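Local coordinates for protein CurJ (Moorea producens 3L, PDB 5TZ6) that probably dehydrates polyketide intermediates, including by vinylogous dehydration, as the dehydratase domain of a curacin polyketide synthase module, at residues I73-F78 against T136-V141; S140-E145 against K247-N252. The protein carries 1 engineered substitution. One frame throughout, in Å; residues are numbered along the deposited sequence.

Contact 1. Residues I73-F78 against T136-V141; sequences IEDILF and TGKLSV
Glu-74 and Lys-138 face each other as a hydrogen-bonded antiparallel pair, and their side chains meet on one face of the strands in a salt bridge. The lysine leaves its backbone with CG anti to N (chi1 160°), then bends at chi3 and chi4, which swings NZ back to the Glu-74 carboxylate; it reaches OE1 of Glu-74 at 3.2 Å in a weak hydrogen bond. The glutamate chain runs on extended beyond CG, and its aliphatic part also packs on Lys-247 of strand 239-250. Asp-75 lies alongside the same lysine, its OD2 4.3 Å from NZ, beyond a salt bridge but near enough that the negative potential probably helps to keep the ammonium here. On the other face Ile-73 and Leu-139 run alongside each other. Leu-139 holds CG anti to its N (chi1 171°), and its CD1 comes to 4.0 Å from CG1 of Ile-73. Ile-55, Leu-58 and Leu-59 of helix 51-65 pack on Ile-73 from this buried side.

The backbones bond in two reciprocal pairs, Glu-74 with Lys-138 (Glu-74 N to Lys-138 O 2.8 Å) and Leu-77 with Thr-136. Between them the register slips by one residue, a beta bulge against strand 132-141, and Gly-137 sits against the extra residue. A CB there would clash with Glu-74 O and crowd Asp-75 O, while its backbone angles alone already favour glycine. Beside it, the CA of Ile-76 makes a CH···O contact with Thr-136 O at 3.3 Å. On the opposite edge of strand 71-77, Asp-75 and Ile-76 are together set across from Ile-245 of strand 239-250, which fits a G1 beta bulge on that side, within the antiparallel strands of a hotdog-fold dehydratase.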
ATOM      1  N   ILE A  73     -11.775   9.775 -18.470  1.00 45.25           N
ATOM      2  CA  ILE A  73     -11.714   8.323 -18.460  1.00 48.02           C
ATOM      3  C   ILE A  73     -12.318   7.851 -19.773  1.00 49.48           C
ATOM      4  O   ILE A  73     -13.450   8.220 -20.100  1.00 52.82           O
ATOM      5  CB  ILE A  73     -12.495   7.749 -17.265  1.00 51.53           C
ATOM      6  CG1 ILE A  73     -12.180   8.564 -16.006  1.00 45.90           C
ATOM      7  CG2 ILE A  73     -12.192   6.261 -17.090  1.00 45.37           C
ATOM      8  CD1 ILE A  73     -13.040   8.219 -14.813  1.00 43.32           C
ATOM      9  N   GLU A  74     -11.586   7.034 -20.516  1.00 52.08           N
ATOM     10  CA  GLU A  74     -11.992   6.660 -21.862  1.00 59.81           C
ATOM     11  C   GLU A  74     -12.037   5.147 -22.013  1.00 53.37           C
ATOM     12  O   GLU A  74     -11.347   4.408 -21.305  1.00 42.11           O
ATOM     13  CB  GLU A  74     -11.059   7.251 -22.931  1.00 58.01           C
ATOM     14  CG  GLU A  74     -11.197   8.741 -23.131  1.00 93.14           C
ATOM     15  CD  GLU A  74     -10.059   9.311 -23.948  1.00105.69           C
ATOM     16  OE1 GLU A  74      -8.916   9.338 -23.446  1.00 98.72           O
ATOM     17  OE2 GLU A  74     -10.302   9.712 -25.107  1.00107.54           O
ATOM     18  N   ASP A  75     -12.863   4.702 -22.958  1.00 50.49           N
ATOM     19  CA  ASP A  75     -13.025   3.288 -23.276  1.00 52.65           C
ATOM     20  C   ASP A  75     -13.246   2.459 -22.014  1.00 43.55           C
ATOM     21  O   ASP A  75     -12.537   1.485 -21.743  1.00 44.22           O
ATOM     22  CB  ASP A  75     -11.822   2.786 -24.069  1.00 62.46           C
ATOM     23  CG  ASP A  75     -11.560   3.630 -25.298  1.00 85.86           C
ATOM     24  OD1 ASP A  75     -12.542   4.107 -25.909  1.00 87.51           O
ATOM     25  OD2 ASP A  75     -10.376   3.834 -25.645  1.00109.70           O
ATOM     26  N   ILE A  76     -14.244   2.867 -21.235  1.00 39.56           N
ATOM     27  CA  ILE A  76     -14.594   2.191 -19.990  1.00 44.07           C
ATOM     28  C   ILE A  76     -15.414   0.946 -20.293  1.00 48.44           C
ATOM     29  O   ILE A  76     -16.384   0.997 -21.059  1.00 42.05           O
ATOM     30  CB  ILE A  76     -15.381   3.136 -19.068  1.00 43.72           C
ATOM     31  CG1 ILE A  76     -14.615   4.442 -18.846  1.00 42.88           C
ATOM     32  CG2 ILE A  76     -15.719   2.440 -17.756  1.00 38.39           C
ATOM     33  CD1 ILE A  76     -15.467   5.538 -18.250  1.00 44.46           C
ATOM     34  N   LEU A  77     -15.058  -0.168 -19.654  1.00 50.70           N
ATOM     35  CA  LEU A  77     -15.884  -1.367 -19.660  1.00 42.44           C
ATOM     36  C   LEU A  77     -16.025  -1.866 -18.230  1.00 46.43           C
ATOM     37  O   LEU A  77     -15.153  -1.630 -17.385  1.00 41.32           O
ATOM     38  CB  LEU A  77     -15.287  -2.461 -20.554  1.00 37.77           C
ATOM     39  CG  LEU A  77     -15.376  -2.150 -22.049  1.00 38.70           C
ATOM     40  CD1 LEU A  77     -14.536  -3.122 -22.889  1.00 39.95           C
ATOM     41  CD2 LEU A  77     -16.836  -2.115 -22.507  1.00 39.43           C
ATOM     42  N   PHE A  78     -17.134  -2.561 -17.963  1.00 40.11           N
ATOM     43  CA  PHE A  78     -17.436  -3.127 -16.648  1.00 47.10           C
ATOM     44  C   PHE A  78     -17.539  -4.643 -16.786  1.00 50.20           C
ATOM     45  O   PHE A  78     -18.642  -5.189 -16.925  1.00 50.81           O
ATOM     46  CB  PHE A  78     -18.726  -2.528 -16.088  1.00 46.30           C
ATOM     47  CG  PHE A  78     -18.704  -1.025 -16.000  1.00 49.58           C
ATOM     48  CD1 PHE A  78     -17.933  -0.380 -15.045  1.00 51.13           C
ATOM     49  CD2 PHE A  78     -19.458  -0.257 -16.868  1.00 50.38           C
ATOM     50  CE1 PHE A  78     -17.910   1.007 -14.967  1.00 46.57           C
ATOM     51  CE2 PHE A  78     -19.445   1.128 -16.791  1.00 53.16           C
ATOM     52  CZ  PHE A  78     -18.672   1.763 -15.836  1.00 42.80           C
ATOM     53  N   THR A 136     -12.326  -1.405 -16.475  1.00 43.32           N
ATOM     54  CA  THR A 136     -11.077  -1.237 -17.193  1.00 50.70           C
ATOM     55  C   THR A 136     -11.197  -0.002 -18.061  1.00 45.13           C
ATOM     56  O   THR A 136     -12.302   0.428 -18.400  1.00 47.49           O
ATOM     57  CB  THR A 136     -10.749  -2.471 -18.044  1.00 49.43           C
ATOM     58  OG1 THR A 136     -11.823  -2.715 -18.956  1.00 52.71           O
ATOM     59  CG2 THR A 136     -10.603  -3.680 -17.155  1.00 50.66           C
ATOM     60  N   GLY A 137     -10.054   0.578 -18.410  1.00 49.69           N
ATOM     61  CA  GLY A 137     -10.083   1.643 -19.396  1.00 41.53           C
ATOM     62  C   GLY A 137      -8.813   2.474 -19.347  1.00 49.96           C
ATOM     63  O   GLY A 137      -7.773   2.011 -18.900  1.00 40.83           O
ATOM     64  N   LYS A 138      -8.940   3.717 -19.807  1.00 54.06           N
ATOM     65  CA  LYS A 138      -7.817   4.634 -19.931  1.00 58.94           C
ATOM     66  C   LYS A 138      -8.120   5.916 -19.166  1.00 52.80           C
ATOM     67  O   LYS A 138      -9.272   6.325 -19.040  1.00 51.07           O
ATOM     68  CB  LYS A 138      -7.535   4.911 -21.420  1.00 62.65           C
ATOM     69  CG  LYS A 138      -6.739   6.152 -21.745  1.00 73.14           C
ATOM     70  CD  LYS A 138      -6.059   5.976 -23.094  1.00 81.82           C
ATOM     71  CE  LYS A 138      -7.087   5.701 -24.190  1.00 85.57           C
ATOM     72  NZ  LYS A 138      -7.467   6.913 -24.960  1.00 83.94           N
ATOM     73  N   LEU A 139      -7.077   6.550 -18.643  1.00 51.03           N
ATOM     74  CA  LEU A 139      -7.242   7.645 -17.695  1.00 54.15           C
ATOM     75  C   LEU A 139      -6.173   8.688 -17.960  1.00 60.28           C
ATOM     76  O   LEU A 139      -4.983   8.366 -17.947  1.00 59.82           O
ATOM     77  CB  LEU A 139      -7.138   7.124 -16.259  1.00 60.65           C
ATOM     78  CG  LEU A 139      -7.063   8.123 -15.113  1.00 68.58           C
ATOM     79  CD1 LEU A 139      -8.355   8.911 -15.031  1.00 78.88           C
ATOM     80  CD2 LEU A 139      -6.784   7.377 -13.818  1.00 65.20           C
ATOM     81  N   SER A 140      -6.577   9.934 -18.186  1.00 50.46           N
ATOM     82  CA  SER A 140      -5.581  10.951 -18.481  1.00 53.61           C
ATOM     83  C   SER A 140      -6.120  12.317 -18.094  1.00 60.33           C
ATOM     84  O   SER A 140      -7.319  12.497 -17.880  1.00 56.46           O
ATOM     85  CB  SER A 140      -5.193  10.962 -19.963  1.00 62.44           C
ATOM     86  OG  SER A 140      -6.273  11.410 -20.768  1.00 67.60           O
ATOM     87  N   VAL A 141      -5.211  13.292 -18.043  1.00 58.56           N
ATOM     88  CA  VAL A 141      -5.627  14.657 -17.768  1.00 62.38           C
ATOM     89  C   VAL A 141      -6.462  15.175 -18.935  1.00 64.05           C
ATOM     90  O   VAL A 141      -6.424  14.652 -20.054  1.00 76.58           O
ATOM     91  CB  VAL A 141      -4.410  15.560 -17.503  1.00 70.46           C
ATOM     92  CG1 VAL A 141      -4.853  16.917 -16.978  1.00 77.27           C
ATOM     93  CG2 VAL A 141      -3.463  14.894 -16.520  1.00 67.62           C
TER

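Contact 2. Residues S140-E145 against K247-N252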
ATOM      1  N   SER A 140      -6.577   9.934 -18.186  1.00 50.46           N
ATOM      2  CA  SER A 140      -5.581  10.951 -18.481  1.00 53.61           C
ATOM      3  C   SER A 140      -6.120  12.317 -18.094  1.00 60.33           C
ATOM      4  O   SER A 140      -7.319  12.497 -17.880  1.00 56.46           O
ATOM      5  CB  SER A 140      -5.193  10.962 -19.963  1.00 62.44           C
ATOM      6  OG  SER A 140      -6.273  11.410 -20.768  1.00 67.60           O
ATOM      7  N   VAL A 141      -5.211  13.292 -18.043  1.00 58.56           N
ATOM      8  CA  VAL A 141      -5.627  14.657 -17.768  1.00 62.38           C
ATOM      9  C   VAL A 141      -6.462  15.175 -18.935  1.00 64.05           C
ATOM     10  O   VAL A 141      -6.424  14.652 -20.054  1.00 76.58           O
ATOM     11  CB  VAL A 141      -4.410  15.560 -17.503  1.00 70.46           C
ATOM     12  CG1 VAL A 141      -4.853  16.917 -16.978  1.00 77.27           C
ATOM     13  CG2 VAL A 141      -3.463  14.894 -16.520  1.00 67.62           C
ATOM     14  N   ALA A 142      -7.259  16.195 -18.655  1.00 79.75           N
ATOM     15  CA  ALA A 142      -8.046  16.853 -19.678  1.00 82.50           C
ATOM     16  C   ALA A 142      -7.953  18.351 -19.447  1.00 91.54           C
ATOM     17  O   ALA A 142      -7.321  18.817 -18.494  1.00 95.43           O
ATOM     18  CB  ALA A 142      -9.501  16.373 -19.661  1.00 81.19           C
ATOM     19  N   ASN A 143      -8.576  19.107 -20.337  1.00 95.46           N
ATOM     20  CA  ASN A 143      -8.629  20.557 -20.261  1.00113.55           C
ATOM     21  C   ASN A 143     -10.063  21.019 -20.032  1.00107.94           C
ATOM     22  O   ASN A 143     -11.023  20.253 -20.179  1.00 97.07           O
ATOM     23  CB  ASN A 143      -8.039  21.190 -21.525  1.00123.79           C
ATOM     24  CG  ASN A 143      -8.335  20.380 -22.766  1.00118.20           C
ATOM     25  OD1 ASN A 143      -9.464  20.355 -23.250  1.00110.13           O
ATOM     26  ND2 ASN A 143      -7.314  19.703 -23.287  1.00117.48           N
ATOM     27  N   ALA A 144     -10.195  22.283 -19.646  1.00111.60           N
ATOM     28  CA  ALA A 144     -11.504  22.856 -19.387  1.00120.29           C
ATOM     29  C   ALA A 144     -12.204  23.163 -20.703  1.00129.65           C
ATOM     30  O   ALA A 144     -11.566  23.458 -21.716  1.00137.58           O
ATOM     31  CB  ALA A 144     -11.384  24.123 -18.542  1.00126.59           C
ATOM     32  N   GLU A 145     -13.535  23.075 -20.681  1.00135.96           N
ATOM     33  CA  GLU A 145     -14.328  23.232 -21.896  1.00152.86           C
ATOM     34  C   GLU A 145     -15.682  23.847 -21.567  1.00156.00           C
ATOM     35  O   GLU A 145     -16.699  23.509 -22.181  1.00152.13           O
ATOM     36  CB  GLU A 145     -14.530  21.889 -22.602  1.00160.00           C
ATOM     37  CG  GLU A 145     -13.279  21.036 -22.712  1.00170.66           C
ATOM     38  CD  GLU A 145     -13.542  19.718 -23.411  1.00172.12           C
ATOM     39  OE1 GLU A 145     -13.649  19.712 -24.655  1.00177.22           O
ATOM     40  OE2 GLU A 145     -13.651  18.687 -22.712  1.00164.02           O
ATOM     41  N   LYS A 247     -16.235   8.313 -23.397  1.00 59.51           N
ATOM     42  CA  LYS A 247     -15.431   9.266 -22.641  1.00 60.54           C
ATOM     43  C   LYS A 247     -16.234   9.927 -21.528  1.00 54.94           C
ATOM     44  O   LYS A 247     -17.310  10.473 -21.772  1.00 51.56           O
ATOM     45  CB  LYS A 247     -14.853  10.338 -23.567  1.00 56.56           C
ATOM     46  CG  LYS A 247     -13.999  11.367 -22.848  1.00 67.05           C
ATOM     47  CD  LYS A 247     -13.207  12.198 -23.829  1.00 73.57           C
ATOM     48  CE  LYS A 247     -14.134  13.002 -24.719  1.00 83.04           C
ATOM     49  NZ  LYS A 247     -13.390  13.654 -25.830  1.00101.98           N
ATOM     50  N   PHE A 248     -15.684   9.910 -20.318  1.00 47.48           N
ATOM     51  CA  PHE A 248     -16.250  10.593 -19.162  1.00 45.08           C
ATOM     52  C   PHE A 248     -15.271  11.671 -18.708  1.00 46.22           C
ATOM     53  O   PHE A 248     -14.141  11.363 -18.326  1.00 53.01           O
ATOM     54  CB  PHE A 248     -16.511   9.595 -18.032  1.00 43.54           C
ATOM     55  CG  PHE A 248     -17.209  10.188 -16.840  1.00 54.42           C
ATOM     56  CD1 PHE A 248     -16.558  11.082 -16.008  1.00 56.21           C
ATOM     57  CD2 PHE A 248     -18.510   9.823 -16.536  1.00 61.92           C
ATOM     58  CE1 PHE A 248     -17.198  11.622 -14.912  1.00 63.83           C
ATOM     59  CE2 PHE A 248     -19.158  10.356 -15.436  1.00 64.18           C
ATOM     60  CZ  PHE A 248     -18.498  11.259 -14.623  1.00 64.37           C
ATOM     61  N   THR A 249     -15.710  12.922 -18.702  1.00 45.06           N
ATOM     62  CA  THR A 249     -14.856  14.038 -18.326  1.00 59.43           C
ATOM     63  C   THR A 249     -15.371  14.682 -17.047  1.00 55.14           C
ATOM     64  O   THR A 249     -16.547  15.055 -16.956  1.00 50.28           O
ATOM     65  CB  THR A 249     -14.767  15.077 -19.446  1.00 57.30           C
ATOM     66  OG1 THR A 249     -14.386  14.432 -20.665  1.00 61.71           O
ATOM     67  CG2 THR A 249     -13.740  16.152 -19.097  1.00 61.18           C
ATOM     68  N   PHE A 250     -14.484  14.786 -16.063  1.00 48.62           N
ATOM     69  CA  PHE A 250     -14.720  15.520 -14.833  1.00 51.38           C
ATOM     70  C   PHE A 250     -13.984  16.852 -14.928  1.00 60.12           C
ATOM     71  O   PHE A 250     -12.762  16.878 -15.115  1.00 65.91           O
ATOM     72  CB  PHE A 250     -14.233  14.716 -13.628  1.00 55.00           C
ATOM     73  CG  PHE A 250     -14.232  15.484 -12.335  1.00 60.36           C
ATOM     74  CD1 PHE A 250     -15.420  15.786 -11.676  1.00 60.27           C
ATOM     75  CD2 PHE A 250     -13.038  15.907 -11.775  1.00 62.75           C
ATOM     76  CE1 PHE A 250     -15.404  16.491 -10.477  1.00 63.82           C
ATOM     77  CE2 PHE A 250     -13.018  16.615 -10.582  1.00 67.28           C
ATOM     78  CZ  PHE A 250     -14.203  16.908  -9.933  1.00 67.57           C
ATOM     79  N   TYR A 251     -14.732  17.950 -14.811  1.00 55.75           N
ATOM     80  CA  TYR A 251     -14.182  19.301 -14.893  1.00 63.53           C
ATOM     81  C   TYR A 251     -13.870  19.876 -13.514  1.00 59.06           C
ATOM     82  O   TYR A 251     -12.728  20.251 -13.241  1.00 70.51           O
ATOM     83  CB  TYR A 251     -15.152  20.209 -15.659  1.00 66.62           C
ATOM     84  CG  TYR A 251     -15.363  19.762 -17.086  1.00 70.85           C
ATOM     85  CD1 TYR A 251     -14.498  20.168 -18.093  1.00 81.43           C
ATOM     86  CD2 TYR A 251     -16.405  18.909 -17.421  1.00 70.64           C
ATOM     87  CE1 TYR A 251     -14.675  19.753 -19.397  1.00 85.18           C
ATOM     88  CE2 TYR A 251     -16.592  18.485 -18.727  1.00 72.88           C
ATOM     89  CZ  TYR A 251     -15.727  18.911 -19.708  1.00 78.27           C
ATOM     90  OH  TYR A 251     -15.906  18.495 -21.005  1.00 75.89           O
ATOM     91  N   ASN A 252     -14.869  19.960 -12.639  1.00 65.70           N
ATOM     92  CA  ASN A 252     -14.659  20.450 -11.283  1.00 81.46           C
ATOM     93  C   ASN A 252     -15.842  20.040 -10.417  1.00 79.85           C
ATOM     94  O   ASN A 252     -16.951  19.839 -10.916  1.00 81.49           O
ATOM     95  CB  ASN A 252     -14.471  21.974 -11.256  1.00 99.71           C
ATOM     96  CG  ASN A 252     -15.641  22.720 -11.870  1.00108.18           C
ATOM     97  OD1 ASN A 252     -15.548  23.220 -12.993  1.00102.37           O
ATOM     98  ND2 ASN A 252     -16.750  22.795 -11.141  1.00110.92           N
TER
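Thr-249 opens the contact near the end of strand 239-250, where its CG2 methyl meets CB of Ala-142 at 4.3 Å. The same methyl lies 3.5 Å above one face of the Tyr-251 ring, offset toward the rim, so the threonine helps to seat the aromatic that follows. Phe-250 packs on Leu-59 of helix 51-65.

Tyr-251, just past the strand, makes most of this segment's share of the contact. With CG beside the backbone N and anti to the carbonyl carbon (chi1 -62°), the ring is brought up against Ala-144 and Glu-145. CA of Ala-144 comes to the ring edge, 4.2 Å from CD1. The extended side chain of Glu-145 crosses the tyrosine at about a right angle, its CG 3.8 Å from CE1. At the far end the phenol OH donates to Glu-145 OE2 at 2.8 Å, approaching from above the carboxylate, 55° out of its plane. Glu-145 is exposed and poorly ordered, so this bond is probably not rigid. A leucine in place of Tyr-251 would probably leave the Glu-145 carboxylate without its hydroxyl partner and lose the ring edge that packs on Ala-144 CA and the aliphatic part of Glu-145.

Leu-288 and Gln-291 of strand 288-300 also touch the ring. The loop leaving strand 132-141 thus crosses past strand 71-77 to the end of strand 239-250, in a dehydratase of the hotdog clan.

Overall arrangement
The centres of contacts 1 and 2 lie about 12 Å apart, and both draw on strand 132-141, sharing Ser-140 and Val-141. Strand 71-77 stands between strands 132-141 and 239-250 in the antiparallel order, so contact 1 is a pairing of neighbours, whereas contact 2 reaches past the intervening strand by way of the loop after Val-141. The two contacts also touch directly, Ile-73 O probably accepting a hydrogen bond from Phe-248 N at 2.8 Å. Along the chain the order is 73-78, 136-141, 140-145, then 247-252. The pairing of strand 71-77 with strand 239-250 links the two hotdog-clan regions; the bound hydroxy-methylheptenoic acid is about 11 Å from the Ile-76 side chain of contact 1.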